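Local coordinates for protein D-lactate dehydrogenase (Fermentative) (Pseudomonas aeruginosa, PDB 6ABJ) that probably interconverts pyruvate and D-lactate with NADH as the coenzyme, acting as a tetramer of the D-isomer specific 2-hydroxyacid dehydrogenase family, at residues B[57-62]-B[77-82]; B[65-70]-B[282-287]; B[175-180]-B[198-203]; B[234-239]-B[257-262]. One frame throughout, in Å; residues are numbered along the deposited sequence.

The four contacts illustrate how alpha/beta layers are tied together in a chain with two parallel sheets. Interaction 1 lies on the five-stranded sheet, interactions 3 and 4 on the seven-stranded Rossmann-type sheet, and interaction 2 links the two beside the NADH site. Segments 57-62, 65-70, 77-82 and 282-287 interleave along the chain, and the centres of interactions 1 and 2 are about 20 Å apart. Interaction 3 sets the chain around Leu-200 against helix 170-181, while interaction 4 packs two helices; they follow one another in sequence within the span of interaction 2, centres about 26 Å apart. Interactions 1 and 3, about 48 Å apart between centres, lie on opposite sides of the chain's centre.

Interaction 1 of 4, residues B[57-62]-B[77-82]; sequences LAQGFE and LERLAA
Ala-58 opens the contact with Leu-80: its CB points at helix 74-82 and meets the CD2 branch of the leucine at 3.5 Å. Leu-80 leaves its helix obliquely, but a chi1 of -65° sets CG beside the backbone N, and the branch swings across to the methyl. Both side chains also touch Val-64 of strand 63-66. The carbonyl of Ala-58 has two roles. It accepts the backbone N-H of Phe-61 at 3.0 Å, closing a type II beta turn from Ala-58 to Phe-61, and it takes a weak bond from a water that also donates to Leu-80 O at 2.7 Å, so that loop and helix are bridged through solvent.

This is a local piece of a beta-alpha unit of parallel-sheet architecture: the turn leads into strand 63-66, and the helix that follows that strand folds back beside the turn. Gln-59, next in the turn, is exposed and extends CG anti to its own backbone N (chi1 179°) before bending at chi2. The amide stands almost perpendicular to the guanidinium of Arg-79, the planes 86° apart. OE1 lies at the guanidinium edge, 2.9 Å from NH2 of Arg-79, yet the angle is too poor for a hydrogen bond. Gly-60 follows with positive phi, as the third position of such a turn usually requires, and its carbonyl accepts a hydrogen bond from Arg-18. The ring of Phe-61 takes no part across the contact but meets Arg-18 in a cation-pi contact and His-44 edge-to-face.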
loop_
_atom_site.group_PDB
_atom_site.type_symbol
_atom_site.label_atom_id
_atom_site.label_comp_id
_atom_site.label_asym_id
_atom_site.label_seq_id
_atom_site.Cartn_x
_atom_site.Cartn_y
_atom_site.Cartn_z
ATOM N N LEU B 57 21.032 -13.957 29.554
ATOM C CA LEU B 57 21.361 -14.854 28.441
ATOM C C LEU B 57 22.864 -14.866 28.087
ATOM O O LEU B 57 23.387 -15.854 27.547
ATOM C CB LEU B 57 20.512 -14.466 27.218
ATOM C CG LEU B 57 19.006 -14.712 27.387
ATOM C CD1 LEU B 57 18.224 -14.106 26.220
ATOM C CD2 LEU B 57 18.698 -16.196 27.520
ATOM N N ALA B 58 23.537 -13.742 28.365
ATOM C CA ALA B 58 24.967 -13.578 28.118
ATOM C C ALA B 58 25.847 -14.131 29.249
ATOM O O ALA B 58 27.080 -13.964 29.226
ATOM C CB ALA B 58 25.276 -12.109 27.955
ATOM N N GLN B 59 25.223 -14.773 30.235
ATOM C CA GLN B 59 25.983 -15.340 31.339
ATOM C C GLN B 59 26.912 -16.441 30.796
ATOM O O GLN B 59 26.470 -17.377 30.117
ATOM C CB GLN B 59 25.079 -15.905 32.437
ATOM C CG GLN B 59 25.895 -16.522 33.588
ATOM C CD GLN B 59 25.317 -16.296 34.963
ATOM O OE1 GLN B 59 24.129 -16.000 35.130
ATOM N NE2 GLN B 59 26.167 -16.442 35.973
ATOM N N GLY B 60 28.192 -16.295 31.103
ATOM C CA GLY B 60 29.198 -17.255 30.709
ATOM C C GLY B 60 29.768 -16.998 29.332
ATOM O O GLY B 60 30.620 -17.750 28.886
ATOM N N PHE B 61 29.269 -15.979 28.625
ATOM C CA PHE B 61 29.767 -15.652 27.294
ATOM C C PHE B 61 30.794 -14.556 27.424
ATOM O O PHE B 61 30.554 -13.488 28.052
ATOM C CB PHE B 61 28.629 -15.177 26.347
ATOM C CG PHE B 61 27.769 -16.281 25.805
ATOM C CD1 PHE B 61 28.105 -16.883 24.601
ATOM C CD2 PHE B 61 26.633 -16.718 26.479
ATOM C CE1 PHE B 61 27.330 -17.893 24.048
ATOM C CE2 PHE B 61 25.833 -17.722 25.933
ATOM C CZ PHE B 61 26.192 -18.309 24.709
ATOM N N GLU B 62 31.943 -14.805 26.812
ATOM C CA GLU B 62 33.061 -13.902 26.935
ATOM C C GLU B 62 32.884 -12.641 26.138
ATOM O O GLU B 62 33.393 -11.557 26.513
ATOM C CB GLU B 62 34.327 -14.591 26.453
ATOM C CG GLU B 62 35.503 -14.052 27.201
ATOM C CD GLU B 62 36.723 -14.927 27.130
ATOM O OE1 GLU B 62 36.605 -16.133 26.787
ATOM O OE2 GLU B 62 37.791 -14.369 27.413
ATOM N N LEU B 77 25.404 -3.286 31.753
ATOM C CA LEU B 77 26.858 -3.563 31.740
ATOM C C LEU B 77 27.292 -4.301 33.033
ATOM O O LEU B 77 27.997 -5.347 32.981
ATOM C CB LEU B 77 27.604 -2.244 31.612
ATOM C CG LEU B 77 27.472 -1.516 30.270
ATOM C CD1 LEU B 77 27.851 -0.042 30.366
ATOM C CD2 LEU B 77 28.304 -2.238 29.195
ATOM N N GLU B 78 26.816 -3.780 34.179
ATOM C CA GLU B 78 27.108 -4.403 35.492
ATOM C C GLU B 78 26.718 -5.863 35.488
ATOM O O GLU B 78 27.438 -6.690 35.989
ATOM C CB GLU B 78 26.358 -3.709 36.653
ATOM C CG GLU B 78 26.679 -2.233 36.845
ATOM C CD GLU B 78 25.996 -1.592 38.062
ATOM O OE1 GLU B 78 25.175 -2.269 38.707
ATOM O OE2 GLU B 78 26.247 -0.400 38.381
ATOM N N ARG B 79 25.563 -6.171 34.910
ATOM C CA ARG B 79 25.071 -7.537 34.894
ATOM C C ARG B 79 25.921 -8.449 33.972
ATOM O O ARG B 79 26.266 -9.581 34.320
ATOM C CB ARG B 79 23.589 -7.504 34.465
ATOM C CG ARG B 79 22.848 -8.857 34.411
ATOM C CD ARG B 79 22.951 -9.800 35.630
ATOM N NE ARG B 79 22.910 -11.249 35.312
ATOM C CZ ARG B 79 23.827 -11.925 34.588
ATOM N NH1 ARG B 79 24.837 -11.304 33.991
ATOM N NH2 ARG B 79 23.707 -13.238 34.409
ATOM N N LEU B 80 26.273 -7.946 32.802
ATOM C CA LEU B 80 27.154 -8.672 31.882
ATOM C C LEU B 80 28.503 -8.964 32.531
ATOM O O LEU B 80 29.084 -10.035 32.318
ATOM C CB LEU B 80 27.447 -7.825 30.627
ATOM C CG LEU B 80 26.231 -7.525 29.722
ATOM C CD1 LEU B 80 26.639 -6.609 28.598
ATOM C CD2 LEU B 80 25.622 -8.798 29.184
ATOM N N ALA B 81 29.019 -7.973 33.247
ATOM C CA ALA B 81 30.378 -8.108 33.864
ATOM C C ALA B 81 30.360 -9.151 34.982
ATOM O O ALA B 81 31.185 -10.073 34.993
ATOM C CB ALA B 81 30.850 -6.775 34.396
ATOM N N ALA B 82 29.400 -9.007 35.900
ATOM C CA ALA B 82 29.111 -10.000 36.950
ATOM C C ALA B 82 28.894 -11.406 36.368
ATOM O O ALA B 82 29.301 -12.395 36.962
ATOM C CB ALA B 82 27.855 -9.594 37.738
HETATM O O HOH W 1 27.354 -11.851 31.322
#

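Interaction 2 of 4, residues B[65-70]-B[282-287]; sequences CAFVND and IFFEDR
Phe-67 and Phe-284 form a T-shaped pair, the edge of the first directed at the face of the second. The centroids are 4.8 Å apart and the planes stand at 72°; CE2 of Phe-67 sits over the centre of the Phe-284 ring, 3.6 Å from its CD1. A chi1 of -167° carries the Phe-67 ring away from its backbone N and brings that edge to Phe-284. A methyl completes the cluster: CG2 of Val-68 comes obliquely to Phe-284, 3.4 Å from CE2, while also lying over the face of the Phe-67 ring. Asn-69 adds a looser touch, ND2 lying 4.0 Å from CB of Phe-284.

The next shell holds the turn that carries them. A type I beta turn runs from Phe-67 to Asp-70, and the carboxylate of Asp-70 reaches back to accept the backbone N-H of Phe-67 at OD2 (2.8 Å), a nearly straight bond at 170°. OD1 of Asp-70 is held in turn by Ser-23 OG and Leu-50 N. CB of Phe-283 lies over the opposite face of the Phe-284 ring, toward its rim, and Phe-284 also packs on Leu-150 of the second subunit.

Phe-67 lies beside Phe-314, which binds NADH when the coenzyme is present. In the fold, the contact joins the turn following strand 63-66 of the five-stranded sheet to the loop between strand 268-273 and helix 295-302, close to a subunit interface.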
loop_
_atom_site.group_PDB
_atom_site.type_symbol
_atom_site.label_atom_id
_atom_site.label_comp_id
_atom_site.label_asym_id
_atom_site.label_seq_id
_atom_site.Cartn_x
_atom_site.Cartn_y
_atom_site.Cartn_z
ATOM N N CYS B 65 27.899 -9.343 21.244
ATOM C CA CYS B 65 27.911 -8.496 20.065
ATOM C C CYS B 65 26.559 -7.769 19.969
ATOM O O CYS B 65 25.526 -8.421 19.916
ATOM C CB CYS B 65 28.206 -9.300 18.782
ATOM S SG CYS B 65 28.140 -8.212 17.311
ATOM N N ALA B 66 26.586 -6.443 20.005
ATOM C CA ALA B 66 25.372 -5.633 20.142
ATOM C C ALA B 66 25.220 -4.687 18.968
ATOM O O ALA B 66 26.183 -4.303 18.331
ATOM C CB ALA B 66 25.384 -4.799 21.420
ATOM N N PHE B 67 23.977 -4.288 18.716
ATOM C CA PHE B 67 23.712 -3.321 17.712
ATOM C C PHE B 67 23.206 -2.107 18.441
ATOM O O PHE B 67 23.027 -2.130 19.656
ATOM C CB PHE B 67 22.630 -3.891 16.720
ATOM C CG PHE B 67 22.503 -3.091 15.462
ATOM C CD1 PHE B 67 23.617 -2.636 14.783
ATOM C CD2 PHE B 67 21.263 -2.804 14.933
ATOM C CE1 PHE B 67 23.516 -1.868 13.641
ATOM C CE2 PHE B 67 21.147 -2.032 13.777
ATOM C CZ PHE B 67 22.268 -1.601 13.107
ATOM N N VAL B 68 22.907 -1.045 17.703
ATOM C CA VAL B 68 22.585 0.243 18.347
ATOM C C VAL B 68 21.253 0.325 19.148
ATOM O O VAL B 68 21.030 1.258 19.922
ATOM C CB VAL B 68 22.590 1.411 17.332
ATOM C CG1 VAL B 68 23.935 1.551 16.671
ATOM C CG2 VAL B 68 21.484 1.244 16.282
ATOM N N ASN B 69 20.411 -0.644 18.970
ATOM C CA ASN B 69 19.119 -0.639 19.617
ATOM C C ASN B 69 19.162 -1.499 20.880
ATOM O O ASN B 69 18.125 -1.727 21.562
ATOM C CB ASN B 69 18.048 -1.133 18.625
ATOM C CG ASN B 69 18.384 -2.489 18.023
ATOM O OD1 ASN B 69 19.547 -2.870 17.929
ATOM N ND2 ASN B 69 17.374 -3.217 17.623
ATOM N N ASP B 70 20.336 -2.056 21.152
ATOM C CA ASP B 70 20.546 -2.785 22.392
ATOM C C ASP B 70 20.854 -1.823 23.563
ATOM O O ASP B 70 21.458 -0.754 23.405
ATOM C CB ASP B 70 21.687 -3.789 22.208
ATOM C CG ASP B 70 21.290 -4.985 21.351
ATOM O OD1 ASP B 70 20.225 -5.589 21.618
ATOM O OD2 ASP B 70 22.058 -5.358 20.427
ATOM N N ILE B 282 13.730 3.845 17.626
ATOM C CA ILE B 282 12.598 3.777 16.670
ATOM C C ILE B 282 12.883 2.735 15.601
ATOM O O ILE B 282 12.080 1.876 15.350
ATOM C CB ILE B 282 12.383 5.119 15.920
ATOM C CG1 ILE B 282 12.233 6.308 16.879
ATOM C CG2 ILE B 282 11.164 5.024 14.978
ATOM C CD1 ILE B 282 10.919 6.380 17.610
ATOM N N PHE B 283 14.027 2.886 14.959
ATOM C CA PHE B 283 14.410 2.067 13.874
ATOM C C PHE B 283 14.764 0.630 14.261
ATOM O O PHE B 283 14.878 0.279 15.415
ATOM C CB PHE B 283 15.583 2.697 13.166
ATOM C CG PHE B 283 15.271 3.954 12.330
ATOM C CD1 PHE B 283 14.011 4.521 12.222
ATOM C CD2 PHE B 283 16.302 4.507 11.568
ATOM C CE1 PHE B 283 13.830 5.656 11.411
ATOM C CE2 PHE B 283 16.131 5.626 10.804
ATOM C CZ PHE B 283 14.884 6.173 10.679
ATOM N N PHE B 284 14.880 -0.192 13.231
ATOM C CA PHE B 284 15.283 -1.575 13.308
ATOM C C PHE B 284 14.284 -2.458 13.972
ATOM O O PHE B 284 14.637 -3.528 14.415
ATOM C CB PHE B 284 16.635 -1.694 14.053
ATOM C CG PHE B 284 17.633 -0.665 13.638
ATOM C CD1 PHE B 284 18.146 -0.699 12.362
ATOM C CD2 PHE B 284 18.001 0.361 14.497
ATOM C CE1 PHE B 284 19.031 0.260 11.955
ATOM C CE2 PHE B 284 18.882 1.329 14.103
ATOM C CZ PHE B 284 19.416 1.268 12.836
ATOM N N GLU B 285 13.054 -2.016 14.071
ATOM C CA GLU B 285 12.002 -2.779 14.690
ATOM C C GLU B 285 10.712 -2.551 13.904
ATOM O O GLU B 285 10.517 -1.466 13.426
ATOM C CB GLU B 285 11.792 -2.143 16.031
ATOM C CG GLU B 285 10.833 -2.891 16.945
ATOM C CD GLU B 285 11.553 -3.678 18.023
ATOM O OE1 GLU B 285 12.764 -3.961 17.846
ATOM O OE2 GLU B 285 10.898 -3.974 19.055
ATOM N N ASP B 286 9.854 -3.530 13.851
ATOM C CA ASP B 286 8.536 -3.364 13.297
ATOM C C ASP B 286 7.635 -2.827 14.339
ATOM O O ASP B 286 7.219 -3.553 15.228
ATOM C CB ASP B 286 8.002 -4.655 12.780
ATOM C CG ASP B 286 6.595 -4.541 12.211
ATOM O OD1 ASP B 286 5.974 -3.459 12.203
ATOM O OD2 ASP B 286 6.091 -5.581 11.817
ATOM N N ARG B 287 7.362 -1.523 14.247
ATOM C CA ARG B 287 6.439 -0.857 15.175
ATOM C C ARG B 287 5.062 -0.591 14.581
ATOM O O ARG B 287 4.341 0.283 15.043
ATOM C CB ARG B 287 7.114 0.432 15.636
ATOM C CG ARG B 287 8.385 0.140 16.443
ATOM C CD ARG B 287 9.078 1.413 16.908
ATOM N NE ARG B 287 10.402 1.109 17.469
ATOM C CZ ARG B 287 10.607 0.575 18.672
ATOM N NH1 ARG B 287 9.597 0.304 19.478
ATOM N NH2 ARG B 287 11.846 0.320 19.063
#

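Interaction 3 of 4, residues B[175-180]-B[198-203]; sequences FARIMA and QALGGR
Arg-177 and Leu-200 are the closest backbone neighbours here, their CA atoms 6.4 Å apart, where the chain around Leu-200 comes up against the flank of helix 170-181. A Schellman motif takes the chain out of the helical path: Gly-201 adopts a positive phi of 102° and its N bonds back to Gln-198 O at 2.9 Å, after which the chain heads for strand 203-204.

Leu-200 is the side chain that carries the contact. Its CG stands opposite the carbonyl carbon (chi1 -61°), which directs both methyls at the first helix. CD1 lies against the backbone of that helix, 3.7 Å from Arg-177 N, and 4.1 Å from CB of Ala-176. CD2 is met by the arginine, which crosses the leucine at about a right angle: CG and CD run past this methyl, and NH1 approaches it obliquely to 3.7 Å. Farther along, CB of Ala-180 comes within 4.1 Å of Leu-200 O.

The chemistry is therefore apolar contact under a charged side chain. NH2 of Arg-177 makes a salt bridge with Glu-173 one turn earlier, which probably helps to keep the arginine across Leu-200, its aliphatic part shielding the methyls at this exposed edge of the Rossmann-type domain.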
loop_
_atom_site.group_PDB
_atom_site.type_symbol
_atom_site.label_atom_id
_atom_site.label_comp_id
_atom_site.label_asym_id
_atom_site.label_seq_id
_atom_site.Cartn_x
_atom_site.Cartn_y
_atom_site.Cartn_z
ATOM N N PHE B 175 29.929 9.702 -3.343
ATOM C CA PHE B 175 28.654 10.275 -3.832
ATOM C C PHE B 175 28.906 11.293 -4.942
ATOM O O PHE B 175 28.242 11.319 -6.015
ATOM C CB PHE B 175 27.947 10.904 -2.635
ATOM C CG PHE B 175 26.690 11.668 -3.006
ATOM C CD1 PHE B 175 25.543 10.974 -3.288
ATOM C CD2 PHE B 175 26.700 13.051 -3.166
ATOM C CE1 PHE B 175 24.355 11.660 -3.643
ATOM C CE2 PHE B 175 25.532 13.746 -3.558
ATOM C CZ PHE B 175 24.361 13.039 -3.762
ATOM N N ALA B 176 29.854 12.184 -4.709
ATOM C CA ALA B 176 30.141 13.212 -5.721
ATOM C C ALA B 176 30.531 12.596 -7.060
ATOM O O ALA B 176 30.067 13.064 -8.129
ATOM C CB ALA B 176 31.200 14.185 -5.219
ATOM N N ARG B 177 31.368 11.550 -7.059
ATOM C CA ARG B 177 31.816 10.935 -8.301
ATOM C C ARG B 177 30.645 10.304 -9.047
ATOM O O ARG B 177 30.511 10.382 -10.283
ATOM C CB ARG B 177 32.911 9.837 -8.027
ATOM C CG ARG B 177 33.422 9.109 -9.278
ATOM C CD ARG B 177 34.900 8.617 -9.174
ATOM N NE ARG B 177 35.232 8.323 -7.789
ATOM C CZ ARG B 177 35.997 9.063 -6.982
ATOM N NH1 ARG B 177 36.610 10.128 -7.408
ATOM N NH2 ARG B 177 36.134 8.716 -5.703
ATOM N N ILE B 178 29.758 9.643 -8.313
ATOM C CA ILE B 178 28.567 9.073 -8.974
ATOM C C ILE B 178 27.743 10.168 -9.595
ATOM O O ILE B 178 27.345 10.043 -10.736
ATOM C CB ILE B 178 27.686 8.299 -7.994
ATOM C CG1 ILE B 178 28.435 7.087 -7.458
ATOM C CG2 ILE B 178 26.458 7.781 -8.716
ATOM C CD1 ILE B 178 27.778 6.445 -6.253
ATOM N N MET B 179 27.484 11.257 -8.863
ATOM C CA MET B 179 26.591 12.284 -9.400
ATOM C C MET B 179 27.246 13.032 -10.598
ATOM O O MET B 179 26.529 13.442 -11.544
ATOM C CB MET B 179 26.129 13.285 -8.337
ATOM C CG MET B 179 25.330 12.660 -7.191
ATOM S SD MET B 179 23.862 11.763 -7.819
ATOM C CE MET B 179 22.848 13.134 -8.341
ATOM N N ALA B 180 28.568 13.192 -10.554
ATOM C CA ALA B 180 29.308 13.684 -11.718
ATOM C C ALA B 180 29.088 12.869 -12.971
ATOM O O ALA B 180 28.916 13.430 -14.027
ATOM C CB ALA B 180 30.787 13.773 -11.401
ATOM N N GLN B 198 37.803 18.426 -6.776
ATOM C CA GLN B 198 38.191 19.273 -7.897
ATOM C C GLN B 198 38.430 18.549 -9.189
ATOM O O GLN B 198 37.936 18.994 -10.215
ATOM C CB GLN B 198 39.406 20.099 -7.488
ATOM C CG GLN B 198 38.970 21.106 -6.451
ATOM C CD GLN B 198 40.130 21.866 -5.812
ATOM O OE1 GLN B 198 41.083 21.279 -5.313
ATOM N NE2 GLN B 198 40.015 23.181 -5.785
ATOM N N ALA B 199 39.149 17.425 -9.154
ATOM C CA ALA B 199 39.385 16.619 -10.368
ATOM C C ALA B 199 38.104 16.067 -10.973
ATOM O O ALA B 199 38.036 15.869 -12.190
ATOM C CB ALA B 199 40.324 15.461 -10.083
ATOM N N LEU B 200 37.091 15.796 -10.143
ATOM C CA LEU B 200 35.753 15.404 -10.667
ATOM C C LEU B 200 35.038 16.521 -11.381
ATOM O O LEU B 200 34.025 16.264 -11.986
ATOM C CB LEU B 200 34.786 14.960 -9.551
ATOM C CG LEU B 200 35.318 13.751 -8.824
ATOM C CD1 LEU B 200 34.545 13.454 -7.547
ATOM C CD2 LEU B 200 35.310 12.583 -9.790
ATOM N N GLY B 201 35.503 17.756 -11.263
ATOM C CA GLY B 201 34.784 18.898 -11.809
ATOM C C GLY B 201 34.051 19.658 -10.731
ATOM O O GLY B 201 33.343 20.615 -11.015
ATOM N N GLY B 202 34.256 19.295 -9.472
ATOM C CA GLY B 202 33.565 19.950 -8.336
ATOM C C GLY B 202 34.100 21.305 -7.947
ATOM O O GLY B 202 35.323 21.523 -7.933
ATOM N N ARG B 203 33.210 22.219 -7.588
ATOM C CA ARG B 203 33.580 23.595 -7.178
ATOM C C ARG B 203 33.311 23.727 -5.681
ATOM O O ARG B 203 32.136 23.595 -5.209
ATOM C CB ARG B 203 32.679 24.575 -7.908
ATOM C CG ARG B 203 33.368 25.776 -8.501
ATOM C CD ARG B 203 32.663 27.082 -8.405
ATOM N NE ARG B 203 31.202 27.091 -8.645
ATOM C CZ ARG B 203 30.358 27.844 -7.945
ATOM N NH1 ARG B 203 30.789 28.644 -6.975
ATOM N NH2 ARG B 203 29.076 27.853 -8.198
#

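Interaction 4 of 4, residues B[234-239]-B[257-262]; sequences QRLATM and AALIEA
Leu-236 points straight at helix 256-265, and its two methyls divide the work. CD1 comes up to the backbone of that helix, 3.3 Å from Ala-258 O. The same methyl lies 3.8 Å from CB of Ala-258, with CB of Ala-262, one turn on, slightly farther off. CD2 instead meets its counterpart on Leu-259: the two CD2 atoms are 3.8 Å apart and the side chains cross at about a right angle. Leu-259 sets off along the flank of its helix, and its first torsion (chi1 -64°) turns that branch to the other leucine.

The small alanines leave the leucine room to approach the helix backbone, although the axes of helices 234-238 and 257-262 stay 10.0 Å apart, crossing at -34°. These helices precede strands 243-247 and 268-273, neighbours in the seven-stranded parallel sheet, and Leu-259 and Ala-262 pack in turn on Leu-268 of the latter strand. Polar bonds lie at the margin, where NE2 of Gln-267 bonds to the carbonyls of Leu-236 and Met-239.

Across the pair everything is van der Waals contact between hydrocarbon groups and backbone, which means that the hold between the helices depends on the close fit of buried side chains.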
loop_
_atom_site.group_PDB
_atom_site.type_symbol
_atom_site.label_atom_id
_atom_site.label_comp_id
_atom_site.label_asym_id
_atom_site.label_seq_id
_atom_site.Cartn_x
_atom_site.Cartn_y
_atom_site.Cartn_z
ATOM N N GLN B 234 16.785 28.080 9.530
ATOM C CA GLN B 234 17.534 29.128 8.854
ATOM C C GLN B 234 18.188 28.554 7.621
ATOM O O GLN B 234 18.060 29.055 6.568
ATOM C CB GLN B 234 18.610 29.709 9.802
ATOM C CG GLN B 234 19.876 30.284 9.158
ATOM C CD GLN B 234 21.146 30.104 9.999
ATOM O OE1 GLN B 234 21.079 29.839 11.183
ATOM N NE2 GLN B 234 22.303 30.261 9.385
ATOM N N ARG B 235 18.901 27.474 7.809
ATOM C CA ARG B 235 19.533 26.830 6.679
ATOM C C ARG B 235 18.470 26.386 5.652
ATOM O O ARG B 235 18.689 26.518 4.448
ATOM C CB ARG B 235 20.362 25.628 7.129
ATOM C CG ARG B 235 21.828 25.959 7.314
ATOM C CD ARG B 235 21.996 26.997 8.406
ATOM N NE ARG B 235 23.197 26.743 9.188
ATOM C CZ ARG B 235 24.394 27.245 8.901
ATOM N NH1 ARG B 235 24.553 28.039 7.849
ATOM N NH2 ARG B 235 25.432 26.951 9.671
ATOM N N LEU B 236 17.326 25.863 6.109
ATOM C CA LEU B 236 16.246 25.476 5.159
ATOM C C LEU B 236 15.766 26.664 4.369
ATOM O O LEU B 236 15.456 26.551 3.163
ATOM C CB LEU B 236 15.027 24.827 5.843
ATOM C CG LEU B 236 15.309 23.466 6.373
ATOM C CD1 LEU B 236 14.223 23.059 7.315
ATOM C CD2 LEU B 236 15.493 22.465 5.215
ATOM N N ALA B 237 15.599 27.809 5.039
ATOM C CA ALA B 237 15.149 28.985 4.313
ATOM C C ALA B 237 16.229 29.567 3.355
ATOM O O ALA B 237 15.909 30.302 2.451
ATOM C CB ALA B 237 14.668 30.050 5.304
ATOM N N THR B 238 17.503 29.183 3.513
ATOM C CA THR B 238 18.617 29.582 2.584
ATOM C C THR B 238 18.491 28.776 1.237
ATOM O O THR B 238 18.718 29.287 0.110
ATOM C CB THR B 238 19.976 29.321 3.323
ATOM O OG1 THR B 238 19.961 29.985 4.616
ATOM C CG2 THR B 238 21.201 29.749 2.523
ATOM N N MET B 239 18.010 27.543 1.363
ATOM C CA MET B 239 17.946 26.651 0.174
ATOM C C MET B 239 17.109 27.209 -0.972
ATOM O O MET B 239 16.272 28.020 -0.780
ATOM C CB MET B 239 17.459 25.290 0.579
ATOM C CG MET B 239 18.466 24.602 1.443
ATOM S SD MET B 239 18.102 23.023 2.100
ATOM C CE MET B 239 17.701 22.152 0.569
ATOM N N ALA B 257 12.073 18.789 13.048
ATOM C CA ALA B 257 10.938 19.613 13.286
ATOM C C ALA B 257 10.810 20.743 12.295
ATOM O O ALA B 257 9.727 21.065 11.922
ATOM C CB ALA B 257 10.960 20.151 14.751
ATOM N N ALA B 258 11.917 21.397 11.929
ATOM C CA ALA B 258 11.911 22.516 10.940
ATOM C C ALA B 258 11.628 22.081 9.465
ATOM O O ALA B 258 11.163 22.843 8.626
ATOM C CB ALA B 258 13.300 23.183 10.962
ATOM N N LEU B 259 11.891 20.812 9.187
ATOM C CA LEU B 259 11.622 20.262 7.847
ATOM C C LEU B 259 10.134 20.270 7.525
ATOM O O LEU B 259 9.756 20.454 6.393
ATOM C CB LEU B 259 12.146 18.856 7.771
ATOM C CG LEU B 259 13.652 18.576 7.897
ATOM C CD1 LEU B 259 13.939 17.119 7.953
ATOM C CD2 LEU B 259 14.366 19.181 6.758
ATOM N N ILE B 260 9.294 20.099 8.532
ATOM C CA ILE B 260 7.880 19.997 8.337
ATOM C C ILE B 260 7.304 21.239 7.713
ATOM O O ILE B 260 6.521 21.185 6.780
ATOM C CB ILE B 260 7.190 19.698 9.670
ATOM C CG1 ILE B 260 7.500 18.258 10.058
ATOM C CG2 ILE B 260 5.694 19.857 9.592
ATOM C CD1 ILE B 260 7.127 17.938 11.468
ATOM N N GLU B 261 7.565 22.390 8.301
ATOM C CA GLU B 261 6.959 23.592 7.796
ATOM C C GLU B 261 7.451 23.908 6.387
ATOM O O GLU B 261 6.664 24.377 5.572
ATOM C CB GLU B 261 7.159 24.768 8.795
ATOM C CG GLU B 261 6.220 24.619 10.008
ATOM C CD GLU B 261 4.726 24.398 9.649
ATOM O OE1 GLU B 261 4.144 25.181 8.850
ATOM O OE2 GLU B 261 4.092 23.446 10.173
ATOM N N ALA B 262 8.697 23.565 6.104
ATOM C CA ALA B 262 9.329 23.759 4.789
ATOM C C ALA B 262 8.703 22.864 3.718
ATOM O O ALA B 262 8.512 23.280 2.604
ATOM C CB ALA B 262 10.793 23.465 4.900
#